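Local coordinates for protein endoglucanase (Thermotoga maritima, PDB 2FVG) that probably acts as a metal-dependent aminopeptidase of the M42 family, using two divalent metal cations per subunit, although it is named an endoglucanase, at residues A60-V65 with F193-E198; F166-G171 with V219-A224. All coordinates share one frame; numbering follows the deposited sequence.

Interaction 1: residues A60-V65 with F193-E198; sequences AHMDEV and FTVQEE. With EDO (1,2-ethanediol), chain D; EDO (1,2-ethanediol), chain C.
Ala60 and His61 run parallel to Phe193 and Thr194 at the ends of strands 55-61 and 187-194, and two backbone hydrogen bonds fix the register. Thr194 N donates to Ala60 O (2.8 Å), and Met62 N donates to Thr194 O (2.9 Å). Phe193 CA adds a CH...O contact to Ala60 O.

On the sheet face that carries His61 and Thr194, the two side chains lie side by side. The Thr194 hydroxyl, set between its own backbone N and carbonyl carbon (chi1 69°), meets the imidazole edge in the ring plane, OG1 standing 3.1 Å from His61 ND1 in a hydrogen bond. NE2 of this ring bonds Glu220. A valine in place of Thr194 would probably leave ND1 without this mate and the ring freer to turn.

Apolar contact comes from selenomethionine Met62, whose CG packs 3.7 Å from Phe193 CB, the side chains crossing nearly at right angles. Beyond the strands, Asp63 OD2 lies 3.6 Å from Gln196 CB while hydrogen-bonding Ser14.

Parallel strands with predicted zinc ligand His61 ending one, and predicted proton acceptor Glu197 and zinc ligand Glu198 just past the other, typify the M42 catalytic domain.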
# COMPACT_ATOMS: atom_id res chain seq x y z
N ALA A 60 -4.84 2.67 -4.77
CA ALA A 60 -3.97 2.03 -3.78
C ALA A 60 -2.67 2.83 -3.72
O ALA A 60 -2.31 3.47 -4.70
CB ALA A 60 -3.72 0.59 -4.15
N HIS A 61 -1.96 2.79 -2.59
CA HIS A 61 -0.70 3.55 -2.42
C HIS A 61 0.50 2.67 -2.63
O HIS A 61 0.58 1.56 -2.11
CB HIS A 61 -0.62 4.14 -1.01
CG HIS A 61 -1.96 4.44 -0.43
ND1 HIS A 61 -2.84 5.33 -1.02
CD2 HIS A 61 -2.58 3.97 0.67
CE1 HIS A 61 -3.95 5.39 -0.29
NE2 HIS A 61 -3.81 4.58 0.74
N MSE A 62 1.45 3.20 -3.38
CA MSE A 62 2.67 2.51 -3.68
C MSE A 62 3.76 2.70 -2.66
O MSE A 62 4.70 1.90 -2.62
CB MSE A 62 3.21 2.98 -5.02
CG MSE A 62 2.34 2.59 -6.17
SE MSE A 62 3.20 3.05 -7.92
CE MSE A 62 3.13 5.04 -7.86
N ASP A 63 3.67 3.74 -1.85
CA ASP A 63 4.75 4.06 -0.91
C ASP A 63 4.76 3.27 0.40
O ASP A 63 3.73 2.75 0.83
CB ASP A 63 4.83 5.59 -0.63
CG ASP A 63 3.58 6.16 0.03
OD1 ASP A 63 2.44 5.76 -0.37
OD2 ASP A 63 3.75 7.04 0.92
N GLU A 64 5.94 3.20 1.01
CA GLU A 64 6.11 2.52 2.29
C GLU A 64 6.94 3.41 3.23
O GLU A 64 7.56 4.37 2.79
CB GLU A 64 6.77 1.15 2.07
CG GLU A 64 8.22 1.24 1.58
CD GLU A 64 8.84 -0.10 1.22
OE1 GLU A 64 8.98 -0.99 2.11
OE2 GLU A 64 9.22 -0.27 0.05
N VAL A 65 6.94 3.10 4.51
CA VAL A 65 7.77 3.82 5.47
C VAL A 65 9.25 3.49 5.26
O VAL A 65 9.59 2.37 4.84
CB VAL A 65 7.31 3.55 6.93
CG1 VAL A 65 8.30 4.14 7.94
CG2 VAL A 65 5.96 4.18 7.14
N PHE A 193 -2.48 4.26 -8.75
CA PHE A 193 -1.47 3.76 -7.82
C PHE A 193 -0.74 5.04 -7.42
O PHE A 193 -0.05 5.66 -8.23
CB PHE A 193 -0.57 2.74 -8.51
CG PHE A 193 -1.32 1.55 -9.07
CD1 PHE A 193 -1.95 1.62 -10.31
CD2 PHE A 193 -1.40 0.37 -8.34
CE1 PHE A 193 -2.70 0.48 -10.82
CE2 PHE A 193 -2.14 -0.77 -8.84
CZ PHE A 193 -2.77 -0.70 -10.07
N THR A 194 -0.90 5.42 -6.16
CA THR A 194 -0.49 6.74 -5.74
C THR A 194 0.88 6.80 -5.10
O THR A 194 1.46 5.80 -4.67
CB THR A 194 -1.52 7.34 -4.77
OG1 THR A 194 -1.50 6.61 -3.54
CG2 THR A 194 -2.92 7.26 -5.36
N VAL A 195 1.36 8.03 -4.98
CA VAL A 195 2.65 8.28 -4.43
C VAL A 195 2.47 9.31 -3.32
O VAL A 195 1.41 9.91 -3.22
CB VAL A 195 3.56 8.91 -5.54
CG1 VAL A 195 3.77 7.94 -6.68
CG2 VAL A 195 2.99 10.26 -6.06
N GLN A 196 3.48 9.51 -2.49
CA GLN A 196 3.42 10.65 -1.57
C GLN A 196 3.93 11.89 -2.33
O GLN A 196 5.00 11.87 -2.95
CB GLN A 196 4.25 10.44 -0.30
CG GLN A 196 4.44 11.73 0.52
CD GLN A 196 4.83 11.47 1.96
OE1 GLN A 196 5.95 11.77 2.38
NE2 GLN A 196 3.90 10.88 2.72
N GLU A 197 3.14 12.97 -2.30
CA GLU A 197 3.53 14.22 -2.96
C GLU A 197 4.19 15.19 -1.96
O GLU A 197 4.16 14.96 -0.74
CB GLU A 197 2.32 14.88 -3.65
CG GLU A 197 1.32 15.62 -2.73
CD GLU A 197 0.44 14.71 -1.87
OE1 GLU A 197 0.41 13.47 -2.07
OE2 GLU A 197 -0.27 15.27 -1.00
N GLU A 198 4.78 16.26 -2.48
CA GLU A 198 5.42 17.28 -1.64
C GLU A 198 4.42 18.39 -1.30
O GLU A 198 4.70 19.28 -0.48
CB GLU A 198 6.67 17.86 -2.34
C1 EDO D . -2.65 11.65 -4.93
O1 EDO D . -1.27 11.71 -4.54
C2 EDO D . -3.44 10.77 -3.96
O2 EDO D . -4.77 10.55 -4.47
C1 EDO C . 7.17 -1.49 5.42
O1 EDO C . 8.32 -0.65 5.56
C2 EDO C . 6.78 -2.00 6.80
O2 EDO C . 5.91 -3.12 6.67

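Interaction 2: residues F166-G171 with V219-A224; sequences FDDRAG and VETTTA
Thr221, which has the largest area buried by this contact, points from strand 219-224 toward residues 166-171. Its OG1 sits 3.0 Å from Phe166 O and 3.2 Å from Asp168 OD1, two acceptors competing for one hydroxyl proton. Beside the backbone N and opposite the carbonyl carbon (chi1 -60°), the hydroxyl also meets the methyl of Ala170 at 3.7 Å. Phe166 O is shared, since it also accepts the backbone N-H of Ala170.

Val219 lends both its side chain and its carbonyl. CG1 rests 3.8 Å from Gly171 CA; a CB at this glycine would run into Val219 O and Asp168 OD1.

Asp168, reached through a cis peptide bond, extends its carboxylate across the strand backbone with CG anti to N (chi1 -164°). OD1 turns to Thr221 and takes a weak bond from Gly171 N, whereas OD2 stands 2.7 Å from Val219 O and accepts the backbone N-H of His61.

Two oxygens as near as OD2 and Val219 O suggest that this buried carboxylate may be protonated; the Asp168 side chain thus joins residues 166-171 to two neighbouring strands, close to the predicted zinc ligands Asp167 and Glu220.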
# COMPACT_ATOMS: atom_id res chain seq x y z
N PHE A 166 2.98 -4.55 3.39
CA PHE A 166 1.65 -5.06 2.94
C PHE A 166 0.67 -3.87 2.89
O PHE A 166 -0.29 -3.85 2.11
CB PHE A 166 1.14 -6.19 3.82
CG PHE A 166 1.76 -7.56 3.53
CD1 PHE A 166 2.28 -7.86 2.29
CD2 PHE A 166 1.70 -8.57 4.49
CE1 PHE A 166 2.80 -9.14 2.02
CE2 PHE A 166 2.21 -9.86 4.24
CZ PHE A 166 2.75 -10.15 3.00
N ASP A 167 0.94 -2.89 3.74
CA ASP A 167 0.26 -1.59 3.72
C ASP A 167 1.18 -0.65 2.90
O ASP A 167 2.19 -0.15 3.44
CB ASP A 167 0.12 -1.06 5.15
CG ASP A 167 -0.41 0.37 5.21
OD1 ASP A 167 -1.06 0.84 4.24
OD2 ASP A 167 -0.18 1.02 6.25
N ASP A 168 0.88 -0.40 1.62
CA ASP A 168 -0.31 -0.90 0.91
C ASP A 168 0.04 -1.71 -0.37
O ASP A 168 -0.71 -1.72 -1.37
CB ASP A 168 -1.23 0.29 0.57
CG ASP A 168 -2.65 -0.14 0.20
OD1 ASP A 168 -3.07 -1.26 0.57
OD2 ASP A 168 -3.35 0.67 -0.49
N ARG A 169 1.14 -2.45 -0.33
CA ARG A 169 1.48 -3.27 -1.49
C ARG A 169 0.44 -4.38 -1.71
O ARG A 169 0.30 -4.85 -2.84
CB ARG A 169 2.92 -3.81 -1.41
CG ARG A 169 4.00 -2.69 -1.25
CD ARG A 169 4.42 -1.95 -2.57
NE ARG A 169 5.19 -0.73 -2.28
CZ ARG A 169 6.47 -0.70 -1.94
NH1 ARG A 169 7.18 -1.82 -1.85
NH2 ARG A 169 7.06 0.45 -1.71
N ALA A 170 -0.31 -4.79 -0.67
CA ALA A 170 -1.37 -5.81 -0.91
C ALA A 170 -2.51 -5.17 -1.70
O ALA A 170 -3.13 -5.81 -2.54
CB ALA A 170 -1.91 -6.40 0.41
N GLY A 171 -2.81 -3.90 -1.40
CA GLY A 171 -3.83 -3.14 -2.12
C GLY A 171 -3.47 -2.99 -3.59
O GLY A 171 -4.33 -3.18 -4.47
N VAL A 219 -8.66 1.15 -1.69
CA VAL A 219 -8.26 -0.19 -1.27
C VAL A 219 -7.04 -0.05 -0.36
O VAL A 219 -5.96 0.34 -0.82
CB VAL A 219 -7.96 -1.08 -2.48
CG1 VAL A 219 -7.57 -2.50 -2.05
CG2 VAL A 219 -9.22 -1.18 -3.39
N GLU A 220 -7.23 -0.32 0.93
CA GLU A 220 -6.15 -0.23 1.89
C GLU A 220 -5.93 -1.56 2.61
O GLU A 220 -6.63 -2.57 2.35
CB GLU A 220 -6.44 0.87 2.91
CG GLU A 220 -6.41 2.25 2.28
CD GLU A 220 -6.59 3.38 3.28
OE1 GLU A 220 -7.05 3.11 4.42
OE2 GLU A 220 -6.27 4.55 2.90
N THR A 221 -4.93 -1.55 3.47
CA THR A 221 -4.58 -2.65 4.34
C THR A 221 -4.65 -2.04 5.74
O THR A 221 -4.21 -0.90 5.95
CB THR A 221 -3.20 -3.22 4.00
OG1 THR A 221 -3.22 -3.69 2.64
CG2 THR A 221 -2.86 -4.42 4.89
N THR A 222 -5.32 -2.71 6.67
CA THR A 222 -5.48 -2.19 8.02
C THR A 222 -4.71 -3.15 8.94
O THR A 222 -5.03 -4.33 8.97
CB THR A 222 -6.98 -2.05 8.43
OG1 THR A 222 -7.08 -1.58 9.77
CG2 THR A 222 -7.73 -3.40 8.31
N THR A 223 -3.72 -2.64 9.66
CA THR A 223 -2.87 -3.51 10.46
C THR A 223 -3.12 -3.43 11.96
O THR A 223 -3.06 -2.36 12.56
CB THR A 223 -1.33 -3.29 10.18
OG1 THR A 223 -1.06 -3.28 8.77
CG2 THR A 223 -0.50 -4.42 10.82
N ALA A 224 -3.39 -4.59 12.55
CA ALA A 224 -3.61 -4.74 13.99
C ALA A 224 -2.34 -5.26 14.69
O ALA A 224 -1.44 -5.82 14.06
CB ALA A 224 -4.78 -5.70 14.23

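Overall arrangement
Interactions 1 and 2, their centres 12 Å apart, meet on one mixed sheet in which strand 55-61 lies between strands 187-194 and 215-224. Helix 166-180 packs against it and leads along the chain to strand 187-194. Arg169 ties the helix to the loop of interaction 1: its NE lies 2.7 Å from Met62 O, probably hydrogen-bonded, and its NH2 forms a salt bridge with Glu64 OE2 at 2.9 Å. Ala60 CB also packs 3.6 Å from Gly171 C. The two contacts together supply all the predicted zinc ligands except His308, and the side chain of His61 lies about 3 Å from that of Glu220 and about 5 Å from that of Asp167.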